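Long-range contacts in triacylglycerol lipase (Yarrowia lipolytica, PDB 3O0D), which probably hydrolyses the ester bonds of triacylglycerols as an extracellular, glycosylated lipase of the alpha/beta-hydrolase fold: residues S4-H9 and M264-S269; K20-A25 and Q291-E296; F50-L55 and V74-K79; S69-V74 and Y82-G87. All coordinates share one frame; numbering follows the deposited sequence.

Contact 1: S4-H9 and M264-S269; sequences STETSH and MCQGQS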
loop_
_atom_site.group_PDB
_atom_site.type_symbol
_atom_site.label_atom_id
_atom_site.label_comp_id
_atom_site.label_asym_id
_atom_site.label_seq_id
_atom_site.Cartn_x
_atom_site.Cartn_y
_atom_site.Cartn_z
ATOM N N SER A 4 8.184 19.635 2.509
ATOM C CA SER A 4 9.198 19.979 1.550
ATOM C C SER A 4 8.457 20.318 0.291
ATOM O O SER A 4 7.279 19.915 0.163
ATOM C CB SER A 4 10.008 18.699 1.295
ATOM O OG SER A 4 11.109 18.908 0.453
ATOM N N THR A 5 9.165 20.986 -0.643
ATOM C CA THR A 5 8.690 21.012 -2.047
ATOM C C THR A 5 9.710 20.411 -3.022
ATOM O O THR A 5 9.590 20.663 -4.225
ATOM C CB THR A 5 8.354 22.389 -2.518
ATOM O OG1 THR A 5 9.531 23.225 -2.517
ATOM C CG2 THR A 5 7.284 23.001 -1.521
ATOM N N GLU A 6 10.603 19.606 -2.486
ATOM C CA GLU A 6 11.649 19.001 -3.328
ATOM C C GLU A 6 11.131 17.735 -3.955
ATOM O O GLU A 6 10.465 16.889 -3.317
ATOM C CB GLU A 6 12.925 18.664 -2.542
ATOM C CG GLU A 6 13.550 19.884 -1.900
ATOM C CD GLU A 6 14.942 19.572 -1.268
ATOM O OE1 GLU A 6 15.205 18.438 -0.787
ATOM O OE2 GLU A 6 15.771 20.506 -1.232
ATOM N N THR A 7 11.413 17.599 -5.279
ATOM C CA THR A 7 11.022 16.322 -5.947
ATOM C C THR A 7 12.144 15.963 -6.899
ATOM O O THR A 7 12.979 16.838 -7.165
ATOM C CB THR A 7 9.676 16.387 -6.784
ATOM O OG1 THR A 7 9.796 17.334 -7.878
ATOM C CG2 THR A 7 8.523 16.824 -5.806
ATOM N N SER A 8 12.173 14.733 -7.368
ATOM C CA SER A 8 13.244 14.255 -8.265
ATOM C C SER A 8 12.610 13.301 -9.293
ATOM O O SER A 8 11.652 12.587 -9.019
ATOM C CB SER A 8 14.250 13.378 -7.409
ATOM O OG SER A 8 14.982 14.246 -6.543
ATOM N N HIS A 9 13.183 13.300 -10.478
ATOM C CA HIS A 9 12.782 12.365 -11.509
ATOM C C HIS A 9 13.267 10.950 -11.321
ATOM O O HIS A 9 14.119 10.719 -10.444
ATOM C CB HIS A 9 13.239 12.920 -12.929
ATOM C CG HIS A 9 12.455 14.085 -13.389
ATOM N ND1 HIS A 9 11.144 13.947 -13.800
ATOM C CD2 HIS A 9 12.735 15.427 -13.428
ATOM C CE1 HIS A 9 10.684 15.154 -14.164
ATOM N NE2 HIS A 9 11.610 16.054 -13.911
ATOM N N MET A 264 9.813 11.427 -7.300
ATOM C CA MET A 264 9.975 11.024 -5.901
ATOM C C MET A 264 9.899 12.299 -5.064
ATOM O O MET A 264 10.538 13.310 -5.384
ATOM C CB MET A 264 11.413 10.449 -5.761
ATOM C CG MET A 264 11.782 9.293 -6.721
ATOM S SD MET A 264 10.671 7.917 -6.522
ATOM C CE MET A 264 11.192 7.216 -4.884
ATOM N N CYS A 265 9.044 12.297 -4.020
ATOM C CA CYS A 265 8.766 13.533 -3.262
ATOM C C CYS A 265 9.503 13.439 -1.948
ATOM O O CYS A 265 9.390 12.405 -1.345
ATOM C CB CYS A 265 7.253 13.524 -2.924
ATOM S SG CYS A 265 6.299 13.478 -4.517
ATOM N N GLN A 266 10.173 14.506 -1.569
ATOM C CA GLN A 266 10.707 14.611 -0.126
ATOM C C GLN A 266 9.557 14.875 0.825
ATOM O O GLN A 266 8.509 15.440 0.480
ATOM C CB GLN A 266 11.728 15.646 0.037
ATOM C CG GLN A 266 13.004 15.379 -0.816
ATOM C CD GLN A 266 13.905 14.358 -0.275
ATOM O OE1 GLN A 266 13.511 13.490 0.481
ATOM N NE2 GLN A 266 15.173 14.397 -0.717
ATOM N N GLY A 267 9.770 14.436 2.051
ATOM C CA GLY A 267 8.904 14.844 3.179
ATOM C C GLY A 267 7.653 14.089 3.479
ATOM O O GLY A 267 7.152 13.246 2.712
ATOM N N GLN A 268 7.017 14.484 4.588
ATOM C CA GLN A 268 5.818 13.793 4.938
ATOM C C GLN A 268 4.574 14.503 4.339
ATOM O O GLN A 268 3.472 13.951 4.388
ATOM C CB GLN A 268 5.694 13.648 6.515
ATOM C CG GLN A 268 6.776 12.684 7.076
ATOM C CD GLN A 268 6.895 12.745 8.588
ATOM O OE1 GLN A 268 7.259 11.737 9.266
ATOM N NE2 GLN A 268 6.635 13.925 9.120
ATOM N N SER A 269 4.766 15.739 3.896
ATOM C CA SER A 269 3.741 16.463 3.125
ATOM C C SER A 269 4.442 17.357 2.141
ATOM O O SER A 269 5.408 18.058 2.487
ATOM C CB SER A 269 2.781 17.229 4.098
ATOM O OG SER A 269 1.940 18.180 3.428
HETATM O O HOH W 1 16.178 16.606 -2.527
HETATM O O HOH W 2 13.129 14.286 -4.196
#
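Ser4 meets Gln266 with a hydroxyl that also closes a turn. Ser4 OG rests 3.3 Å from Gln266 CB; its chi1 of -175° swings it away from its own N and lets it accept the N-H of Glu6, with Glu6 N 3.1 Å from Ser4 OG, an ST turn. Beyond the turn the Glu6 and Gln266 side chains cross obliquely, Glu6 CB lying 3.7 Å from Gln266 CG. Their carboxylate and amide planes stand 39° apart and are joined through a water that donates to Glu6 OE1 and accepts from Gln266 NE2. The amide is also held by Val213 N and Asp212 OD1. With an alanine at Ser4, the Glu6 N-H would probably lose its acceptor and the turn beside Gln266 would be freer to shift. Further on, regular antiparallel pairing takes over: Ser8 and Met264 exchange two backbone bonds, and Thr7 CG2 lies 4.2 Å from Cys265 SG on the same face. Strand 262-265 runs between strands 247-250 and 3-8, with Cys265 tied by a disulfide to Cys273, while Asn270 of strand 269-270 bonds through ND2 to both Glu6 O and Gln266 O.

Contact 2: K20-A25 and Q291-E296; sequences KYARLA and QYFVTE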
loop_
_atom_site.group_PDB
_atom_site.type_symbol
_atom_site.label_atom_id
_atom_site.label_comp_id
_atom_site.label_asym_id
_atom_site.label_seq_id
_atom_site.Cartn_x
_atom_site.Cartn_y
_atom_site.Cartn_z
ATOM N N LYS A 20 4.877 -2.482 -12.150
ATOM C CA LYS A 20 4.714 -3.861 -11.714
ATOM C C LYS A 20 3.807 -4.049 -10.474
ATOM O O LYS A 20 2.854 -4.912 -10.549
ATOM C CB LYS A 20 6.104 -4.508 -11.456
ATOM C CG LYS A 20 5.939 -5.873 -10.779
ATOM C CD LYS A 20 7.394 -6.430 -10.570
ATOM C CE LYS A 20 7.325 -7.643 -9.653
ATOM N NZ LYS A 20 8.701 -8.238 -9.455
ATOM N N TYR A 21 4.074 -3.229 -9.461
ATOM C CA TYR A 21 3.303 -3.358 -8.172
ATOM C C TYR A 21 1.887 -2.797 -8.457
ATOM O O TYR A 21 0.842 -3.355 -7.958
ATOM C CB TYR A 21 4.016 -2.780 -6.917
ATOM C CG TYR A 21 5.186 -3.695 -6.658
ATOM C CD1 TYR A 21 4.990 -4.935 -6.021
ATOM C CD2 TYR A 21 6.430 -3.382 -7.169
ATOM C CE1 TYR A 21 5.986 -5.818 -5.881
ATOM C CE2 TYR A 21 7.469 -4.317 -7.018
ATOM C CZ TYR A 21 7.211 -5.512 -6.392
ATOM O OH TYR A 21 8.221 -6.426 -6.247
ATOM N N ALA A 22 1.770 -1.807 -9.316
ATOM C CA ALA A 22 0.411 -1.417 -9.619
ATOM C C ALA A 22 -0.399 -2.538 -10.237
ATOM O O ALA A 22 -1.596 -2.681 -9.984
ATOM C CB ALA A 22 0.389 -0.138 -10.589
ATOM N N ARG A 23 0.218 -3.306 -11.120
ATOM C CA ARG A 23 -0.469 -4.411 -11.702
ATOM C C ARG A 23 -0.822 -5.505 -10.669
ATOM O O ARG A 23 -1.865 -6.004 -10.697
ATOM C CB ARG A 23 0.310 -5.086 -12.826
ATOM C CG ARG A 23 0.687 -4.233 -14.013
ATOM C CD ARG A 23 1.200 -5.144 -15.116
ATOM N NE ARG A 23 1.870 -4.459 -16.186
ATOM C CZ ARG A 23 1.274 -3.845 -17.178
ATOM N NH1 ARG A 23 -0.025 -3.817 -17.288
ATOM N NH2 ARG A 23 2.014 -3.277 -18.083
ATOM N N LEU A 24 0.100 -5.851 -9.805
ATOM C CA LEU A 24 -0.165 -6.879 -8.809
ATOM C C LEU A 24 -1.344 -6.413 -7.918
ATOM O O LEU A 24 -2.192 -7.267 -7.531
ATOM C CB LEU A 24 1.049 -7.152 -7.924
ATOM C CG LEU A 24 2.051 -7.973 -8.766
ATOM C CD1 LEU A 24 3.440 -7.897 -7.994
ATOM C CD2 LEU A 24 1.699 -9.488 -9.115
ATOM N N ALA A 25 -1.294 -5.154 -7.522
ATOM C CA ALA A 25 -2.461 -4.604 -6.706
ATOM C C ALA A 25 -3.738 -4.705 -7.435
ATOM O O ALA A 25 -4.792 -5.035 -6.807
ATOM C CB ALA A 25 -2.188 -3.166 -6.377
ATOM N N GLN A 291 -6.529 5.712 -11.026
ATOM C CA GLN A 291 -5.527 5.966 -12.052
ATOM C C GLN A 291 -4.080 5.887 -11.577
ATOM O O GLN A 291 -3.500 6.868 -11.325
ATOM C CB GLN A 291 -5.793 7.317 -12.773
ATOM C CG GLN A 291 -7.140 7.368 -13.428
ATOM C CD GLN A 291 -7.566 8.765 -13.841
ATOM O OE1 GLN A 291 -7.545 9.661 -13.078
ATOM N NE2 GLN A 291 -8.028 8.884 -15.053
ATOM N N TYR A 292 -3.582 4.655 -11.479
ATOM C CA TYR A 292 -2.269 4.341 -10.952
ATOM C C TYR A 292 -1.492 3.441 -11.942
ATOM O O TYR A 292 -1.366 2.317 -11.715
ATOM C CB TYR A 292 -2.382 3.659 -9.570
ATOM C CG TYR A 292 -2.624 4.648 -8.450
ATOM C CD1 TYR A 292 -3.905 5.013 -8.072
ATOM C CD2 TYR A 292 -1.597 5.237 -7.811
ATOM C CE1 TYR A 292 -4.127 5.920 -7.104
ATOM C CE2 TYR A 292 -1.796 6.143 -6.838
ATOM C CZ TYR A 292 -3.067 6.530 -6.474
ATOM O OH TYR A 292 -3.196 7.492 -5.505
ATOM N N PHE A 293 -0.977 4.046 -13.009
ATOM C CA PHE A 293 -0.311 3.336 -14.126
ATOM C C PHE A 293 -1.310 2.543 -14.978
ATOM O O PHE A 293 -1.436 2.761 -16.154
ATOM C CB PHE A 293 0.858 2.428 -13.673
ATOM C CG PHE A 293 1.999 3.168 -13.030
ATOM C CD1 PHE A 293 2.095 3.241 -11.684
ATOM C CD2 PHE A 293 3.002 3.720 -13.761
ATOM C CE1 PHE A 293 3.035 3.904 -11.097
ATOM C CE2 PHE A 293 3.982 4.388 -13.123
ATOM C CZ PHE A 293 3.983 4.458 -11.775
ATOM N N VAL A 294 -2.006 1.631 -14.310
ATOM C CA VAL A 294 -3.142 0.926 -14.852
ATOM C C VAL A 294 -4.406 1.324 -14.051
ATOM O O VAL A 294 -4.272 1.897 -13.044
ATOM C CB VAL A 294 -2.989 -0.587 -14.772
ATOM C CG1 VAL A 294 -1.781 -1.039 -15.485
ATOM C CG2 VAL A 294 -2.862 -0.995 -13.371
ATOM N N THR A 295 -5.585 1.016 -14.578
ATOM C CA THR A 295 -6.826 1.309 -13.831
ATOM C C THR A 295 -6.982 0.336 -12.674
ATOM O O THR A 295 -6.944 -0.860 -12.908
ATOM C CB THR A 295 -8.042 1.206 -14.781
ATOM O OG1 THR A 295 -7.869 2.248 -15.769
ATOM C CG2 THR A 295 -9.276 1.534 -13.936
ATOM N N GLU A 296 -7.131 0.836 -11.459
ATOM C CA GLU A 296 -7.237 -0.049 -10.291
ATOM C C GLU A 296 -8.732 -0.188 -9.993
ATOM O O GLU A 296 -9.481 0.651 -10.460
ATOM C CB GLU A 296 -6.584 0.590 -9.088
ATOM C CG GLU A 296 -5.072 0.873 -9.179
ATOM C CD GLU A 296 -4.264 -0.510 -9.170
ATOM O OE1 GLU A 296 -4.795 -1.547 -8.766
ATOM O OE2 GLU A 296 -3.064 -0.496 -9.523
#
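The Phe293 ring meets Ala22 obliquely, its CD1 3.9 Å from Ala22 CB, and makes an edge-to-face pair with Tyr15 on the same helix. The Arg23 guanidinium is approached by Val294 CG1, also obliquely, at 3.7 Å from Arg23 NH1; the two side chains cross at about a right angle, and NH1 finds its polar partner in Gln46. The third flat group is the Glu296 carboxylate. A bend at chi2 (-69°) turns it to the helix, where Glu296 OE2 comes within 2.7 Å of Ala22 O. Two oxygens so close suggest that the acid probably carries a proton. Glu296 OE1 lies beside the next turn, 3.9 Å from Ala25 CB.

Small residues make this approach possible. Ala22 CB reaches to 3.2 Å from Tyr292 O, the carbonyl of a tight bend in which Val294 N bonds weakly back to Tyr292 O. With Phe293 at phi 71° and psi -58°, the bend is a classic gamma turn, and it directs both Phe293 and Val294 at the helix. An alanine in place of Glu296 would probably leave Ala22 O without its close polar neighbour and open a gap beside Ala25.

The contact holds the loop after helix 285-290 against helix 12-27. Ala22 and Ala25 also pack on Leu187 of strand 183-187, and Glu296 touches His161 of strand 155-161, while Tyr292 OH bonds to Asp230, probably the acid of a Ser-His-Asp triad.

Contact 3: F50-L55 and V74-K79; sequences FPNVEL and VDHASK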
loop_
_atom_site.group_PDB
_atom_site.type_symbol
_atom_site.label_atom_id
_atom_site.label_comp_id
_atom_site.label_asym_id
_atom_site.label_seq_id
_atom_site.Cartn_x
_atom_site.Cartn_y
_atom_site.Cartn_z
ATOM N N PHE A 50 2.875 -11.940 -15.785
ATOM C CA PHE A 50 3.612 -12.560 -14.691
ATOM C C PHE A 50 3.932 -14.046 -14.924
ATOM O O PHE A 50 3.352 -14.974 -14.261
ATOM C CB PHE A 50 2.762 -12.426 -13.420
ATOM C CG PHE A 50 2.795 -11.037 -12.920
ATOM C CD1 PHE A 50 3.904 -10.538 -12.308
ATOM C CD2 PHE A 50 1.747 -10.163 -13.323
ATOM C CE1 PHE A 50 3.986 -9.185 -11.870
ATOM C CE2 PHE A 50 1.808 -8.784 -13.009
ATOM C CZ PHE A 50 2.905 -8.286 -12.279
ATOM N N PRO A 51 4.875 -14.343 -15.822
ATOM C CA PRO A 51 5.226 -15.751 -16.087
ATOM C C PRO A 51 5.904 -16.308 -14.809
ATOM O O PRO A 51 6.653 -15.636 -14.083
ATOM C CB PRO A 51 6.286 -15.685 -17.242
ATOM C CG PRO A 51 6.841 -14.207 -17.122
ATOM C CD PRO A 51 5.659 -13.342 -16.626
ATOM N N ASN A 52 5.709 -17.596 -14.633
ATOM C CA ASN A 52 6.292 -18.340 -13.493
ATOM C C ASN A 52 5.815 -17.914 -12.153
ATOM O O ASN A 52 6.497 -18.053 -11.137
ATOM C CB ASN A 52 7.834 -18.285 -13.573
ATOM C CG ASN A 52 8.453 -19.634 -13.300
ATOM O OD1 ASN A 52 7.850 -20.570 -12.763
ATOM N ND2 ASN A 52 9.820 -19.741 -13.661
ATOM N N VAL A 53 4.551 -17.402 -12.127
ATOM C CA VAL A 53 3.951 -17.047 -10.850
ATOM C C VAL A 53 2.879 -18.083 -10.600
ATOM O O VAL A 53 2.172 -18.507 -11.514
ATOM C CB VAL A 53 3.322 -15.654 -10.901
ATOM C CG1 VAL A 53 2.348 -15.382 -9.678
ATOM C CG2 VAL A 53 4.435 -14.543 -10.913
ATOM N N GLU A 54 2.816 -18.499 -9.343
ATOM C CA GLU A 54 1.692 -19.431 -8.900
ATOM C C GLU A 54 0.942 -18.831 -7.748
ATOM O O GLU A 54 1.516 -18.343 -6.756
ATOM C CB GLU A 54 2.220 -20.819 -8.610
ATOM C CG GLU A 54 3.161 -20.842 -7.522
ATOM C CD GLU A 54 3.570 -22.301 -7.132
ATOM O OE1 GLU A 54 2.759 -23.239 -7.269
ATOM O OE2 GLU A 54 4.717 -22.501 -6.695
ATOM N N LEU A 55 -0.393 -18.855 -7.924
ATOM C CA LEU A 55 -1.311 -18.449 -6.896
ATOM C C LEU A 55 -1.211 -19.541 -5.763
ATOM O O LEU A 55 -1.309 -20.765 -6.075
ATOM C CB LEU A 55 -2.685 -18.364 -7.466
ATOM C CG LEU A 55 -3.769 -18.045 -6.395
ATOM C CD1 LEU A 55 -3.643 -16.582 -5.797
ATOM C CD2 LEU A 55 -5.142 -18.274 -6.988
ATOM N N VAL A 74 3.552 -16.793 -5.388
ATOM C CA VAL A 74 5.035 -16.967 -5.404
ATOM C C VAL A 74 5.473 -16.752 -6.871
ATOM O O VAL A 74 4.952 -17.401 -7.777
ATOM C CB VAL A 74 5.404 -18.374 -4.971
ATOM C CG1 VAL A 74 6.968 -18.508 -5.064
ATOM C CG2 VAL A 74 4.969 -18.568 -3.500
ATOM N N ASP A 75 6.459 -15.875 -7.060
ATOM C CA ASP A 75 6.946 -15.542 -8.442
ATOM C C ASP A 75 8.382 -16.178 -8.416
ATOM O O ASP A 75 9.317 -15.673 -7.764
ATOM C CB ASP A 75 7.039 -14.073 -8.569
ATOM C CG ASP A 75 7.456 -13.628 -9.986
ATOM O OD1 ASP A 75 8.210 -14.402 -10.614
ATOM O OD2 ASP A 75 7.054 -12.527 -10.426
ATOM N N HIS A 76 8.459 -17.288 -9.118
ATOM C CA HIS A 76 9.708 -18.048 -9.281
ATOM C C HIS A 76 10.600 -17.356 -10.278
ATOM O O HIS A 76 11.801 -17.735 -10.373
ATOM C CB HIS A 76 9.325 -19.431 -9.800
ATOM C CG HIS A 76 8.522 -20.226 -8.819
ATOM N ND1 HIS A 76 9.049 -20.662 -7.617
ATOM C CD2 HIS A 76 7.223 -20.595 -8.815
ATOM C CE1 HIS A 76 8.107 -21.292 -6.921
ATOM N NE2 HIS A 76 6.998 -21.291 -7.642
ATOM N N ALA A 77 10.085 -16.412 -11.078
ATOM C CA ALA A 77 11.016 -15.685 -12.018
ATOM C C ALA A 77 11.718 -14.602 -11.266
ATOM O O ALA A 77 12.926 -14.373 -11.436
ATOM C CB ALA A 77 10.277 -15.115 -13.212
ATOM N N SER A 78 11.023 -13.871 -10.426
ATOM C CA SER A 78 11.664 -12.784 -9.690
ATOM C C SER A 78 12.168 -13.239 -8.308
ATOM O O SER A 78 12.873 -12.424 -7.646
ATOM C CB SER A 78 10.675 -11.577 -9.527
ATOM O OG SER A 78 9.630 -12.024 -8.658
ATOM N N LYS A 79 11.871 -14.483 -7.950
ATOM C CA LYS A 79 12.199 -15.025 -6.580
ATOM C C LYS A 79 11.623 -14.184 -5.459
ATOM O O LYS A 79 12.328 -13.644 -4.571
ATOM C CB LYS A 79 13.754 -15.101 -6.420
ATOM C CG LYS A 79 14.401 -16.294 -7.200
ATOM C CD LYS A 79 14.222 -16.082 -8.641
ATOM C CE LYS A 79 14.907 -17.139 -9.637
ATOM N NZ LYS A 79 14.945 -16.558 -11.036
#
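Val53 and Asp75 form the tight part of this contact, a non-hydrogen-bonded antiparallel pair in which Val53 CG2 presses on the carboxylate, 3.3 Å from Asp75 CG. Asp75 OD1 accepts Ser78 N in an Asx motif, OD2 bonds to Tyr82 OH, and the Phe50 ring turns its edge to OD2. Glu54 and Val74 exchange two backbone bonds, with Glu54 N 2.9 Å from Val74 O.

The other side is looser and nearer solvent. Pro51 and Asn52, on the type II turn from Phe50 to Val53, and Ala77 are exposed, and the Asn52 side chain rests loosely, OD1 3.5 Å from His76 CB, though Asn52 O accepts His76 N at 2.9 Å. His76 is firmly set: its NE2 donates to Glu54 OE2 at 2.8 Å, nearly straight (172°) and in the ring plane, on the oxygen's anti side but 32° out of the carboxylate plane. ND1 bonds to Tyr154 OH and Val74 CG1 lies over one ring face, toward its rim, fixing the ring's rotation.

The contact is the open end of the hairpin of strands 53-60 and 68-75 at the margin of the main sheet. Phe50 packs on helix 12-27 at Lys20, Arg23 and Leu24, while Tyr151 meets the His76 ring.

Contact 4: S69-V74 and Y82-G87; sequences SGYLAV and YLVIRG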
loop_
_atom_site.group_PDB
_atom_site.type_symbol
_atom_site.label_atom_id
_atom_site.label_comp_id
_atom_site.label_asym_id
_atom_site.label_seq_id
_atom_site.Cartn_x
_atom_site.Cartn_y
_atom_site.Cartn_z
ATOM N N SER A 69 -9.614 -8.509 1.326
ATOM C CA SER A 69 -9.602 -9.652 0.469
ATOM C C SER A 69 -8.201 -9.530 -0.244
ATOM O O SER A 69 -7.562 -8.491 -0.126
ATOM C CB SER A 69 -10.634 -9.584 -0.620
ATOM O OG SER A 69 -11.985 -9.649 -0.017
ATOM N N GLY A 70 -7.838 -10.579 -0.937
ATOM C CA GLY A 70 -6.459 -10.458 -1.586
ATOM C C GLY A 70 -5.937 -11.847 -1.797
ATOM O O GLY A 70 -6.651 -12.855 -1.892
ATOM N N TYR A 71 -4.607 -11.904 -2.067
ATOM C CA TYR A 71 -4.082 -13.242 -2.420
ATOM C C TYR A 71 -2.578 -13.291 -2.059
ATOM O O TYR A 71 -1.926 -12.278 -1.783
ATOM C CB TYR A 71 -4.210 -13.579 -3.930
ATOM C CG TYR A 71 -3.448 -12.564 -4.846
ATOM C CD1 TYR A 71 -2.103 -12.827 -5.279
ATOM C CD2 TYR A 71 -4.078 -11.450 -5.355
ATOM C CE1 TYR A 71 -1.436 -11.924 -6.106
ATOM C CE2 TYR A 71 -3.398 -10.517 -6.206
ATOM C CZ TYR A 71 -2.096 -10.817 -6.578
ATOM O OH TYR A 71 -1.447 -9.937 -7.428
ATOM N N LEU A 72 -2.118 -14.524 -1.978
ATOM C CA LEU A 72 -0.734 -14.808 -1.704
ATOM C C LEU A 72 -0.269 -15.526 -2.928
ATOM O O LEU A 72 -0.840 -16.546 -3.377
ATOM C CB LEU A 72 -0.675 -15.719 -0.450
ATOM C CG LEU A 72 0.693 -16.216 0.029
ATOM C CD1 LEU A 72 1.703 -15.123 0.318
ATOM C CD2 LEU A 72 0.445 -17.153 1.266
ATOM N N ALA A 73 0.905 -15.085 -3.498
ATOM C CA ALA A 73 1.420 -15.825 -4.671
ATOM C C ALA A 73 2.955 -15.902 -4.572
ATOM O O ALA A 73 3.556 -15.169 -3.776
ATOM C CB ALA A 73 1.070 -15.032 -5.954
ATOM N N VAL A 74 3.552 -16.793 -5.388
ATOM C CA VAL A 74 5.035 -16.967 -5.404
ATOM C C VAL A 74 5.473 -16.752 -6.871
ATOM O O VAL A 74 4.952 -17.401 -7.777
ATOM C CB VAL A 74 5.404 -18.374 -4.971
ATOM C CG1 VAL A 74 6.968 -18.508 -5.064
ATOM C CG2 VAL A 74 4.969 -18.568 -3.500
ATOM N N TYR A 82 4.545 -12.734 -2.994
ATOM C CA TYR A 82 3.680 -11.516 -3.022
ATOM C C TYR A 82 2.487 -11.680 -2.071
ATOM O O TYR A 82 1.871 -12.705 -2.154
ATOM C CB TYR A 82 3.074 -11.394 -4.390
ATOM C CG TYR A 82 4.043 -11.168 -5.519
ATOM C CD1 TYR A 82 5.152 -10.374 -5.335
ATOM C CD2 TYR A 82 3.761 -11.694 -6.742
ATOM C CE1 TYR A 82 6.062 -10.166 -6.434
ATOM C CE2 TYR A 82 4.690 -11.521 -7.870
ATOM C CZ TYR A 82 5.781 -10.717 -7.635
ATOM O OH TYR A 82 6.697 -10.500 -8.644
ATOM N N LEU A 83 2.284 -10.705 -1.197
ATOM C CA LEU A 83 1.017 -10.635 -0.467
ATOM C C LEU A 83 0.321 -9.326 -0.999
ATOM O O LEU A 83 0.887 -8.273 -0.925
ATOM C CB LEU A 83 1.313 -10.463 1.013
ATOM C CG LEU A 83 -0.003 -10.237 1.832
ATOM C CD1 LEU A 83 -0.999 -11.365 1.618
ATOM C CD2 LEU A 83 0.423 -10.156 3.312
ATOM N N VAL A 84 -0.914 -9.518 -1.513
ATOM C CA VAL A 84 -1.589 -8.382 -2.146
ATOM C C VAL A 84 -2.934 -8.284 -1.433
ATOM O O VAL A 84 -3.601 -9.298 -1.228
ATOM C CB VAL A 84 -1.860 -8.713 -3.575
ATOM C CG1 VAL A 84 -2.801 -7.627 -4.257
ATOM C CG2 VAL A 84 -0.480 -8.762 -4.391
ATOM N N ILE A 85 -3.235 -7.040 -1.050
ATOM C CA ILE A 85 -4.448 -6.842 -0.201
ATOM C C ILE A 85 -5.292 -5.711 -0.809
ATOM O O ILE A 85 -4.783 -4.769 -1.414
ATOM C CB ILE A 85 -4.061 -6.396 1.145
ATOM C CG1 ILE A 85 -2.874 -7.267 1.751
ATOM C CG2 ILE A 85 -5.315 -6.622 2.115
ATOM C CD1 ILE A 85 -2.158 -6.575 2.964
ATOM N N ARG A 86 -6.614 -5.809 -0.606
ATOM C CA ARG A 86 -7.518 -4.761 -1.041
ATOM C C ARG A 86 -8.574 -4.688 0.073
ATOM O O ARG A 86 -8.647 -5.556 0.904
ATOM C CB ARG A 86 -8.201 -5.152 -2.399
ATOM C CG ARG A 86 -8.751 -6.607 -2.449
ATOM C CD ARG A 86 -9.949 -6.942 -3.286
ATOM N NE ARG A 86 -11.067 -6.039 -3.248
ATOM C CZ ARG A 86 -12.212 -6.296 -3.872
ATOM N NH1 ARG A 86 -12.367 -7.435 -4.551
ATOM N NH2 ARG A 86 -13.191 -5.419 -3.820
ATOM N N GLY A 87 -9.338 -3.630 0.089
ATOM C CA GLY A 87 -10.623 -3.624 0.894
ATOM C C GLY A 87 -11.654 -4.490 0.264
ATOM O O GLY A 87 -11.859 -4.498 -0.965
#
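Val84 sits over the Tyr71 ring across a hairpin whose strands run nearly antiparallel, at 174° and 4.7 Å between axes. The backbone bonds come first. Three hydrogen-bonded pairs, Ser69 with Arg86, Tyr71 with Val84 and Ala73 with Tyr82, supply six N-H to O=C bonds, from 2.7 Å between Tyr82 N and Ala73 O to 3.1 Å between Ser69 N and Arg86 O.

CA-H...O contacts fill the alternate positions. Gly70 CA approaches Val84 O to 3.1 Å, and a side chain on Gly70 would run into that same oxygen.

Among the side chains the main interaction is CH-pi: Val84 CB stands 3.8 Å from the centroid of the Tyr71 ring, 21° off its normal. The ring lies across the neighbouring strand because chi1 (60°) sets CG between the backbone N and the carbonyl carbon. Val84 CG2 reaches 3.4 Å from Tyr71 CZ, and Ala73 CB lies at the ring's edge. On the sheet face that carries Leu72 and Leu83, Leu72 CD1 packs 3.5 Å from Tyr82 O, while Leu83 CD1 comes to 3.6 Å from Tyr71 O.

The hydroxyls find partners beyond the two strands: Tyr71 OH bonds to Leu24 O of helix 12-27, and Ser69 OG to Thr88. In the sheet the pair is flanked by strands 53-60 and 155-161; Leu72 and Ile85 face helix 127-150, and Tyr71 belongs to the side covered by helix 12-27.

How the contacts relate
From the N terminus, strand 3-8 opens a span closed by contact 1 some 255 residues later. Helix 12-27 follows directly and starts the slightly longer span of contact 2, which ends beyond residue 269, so contacts 1 and 2 cross. Contacts 3 and 4 are nested inside both and cross each other, sharing Val74 on strand 68-75; they bind three consecutive strands. Contact 2 touches both of these hairpin contacts through helix 12-27, whereas contact 1 touches none of the others, its centre lying about 33 Å from that of contact 3. Contacts 1, 3 and 4 lie in one sheet, near its two ends, and contact 2 joins helix 12-27 to the loop after helix 285-290.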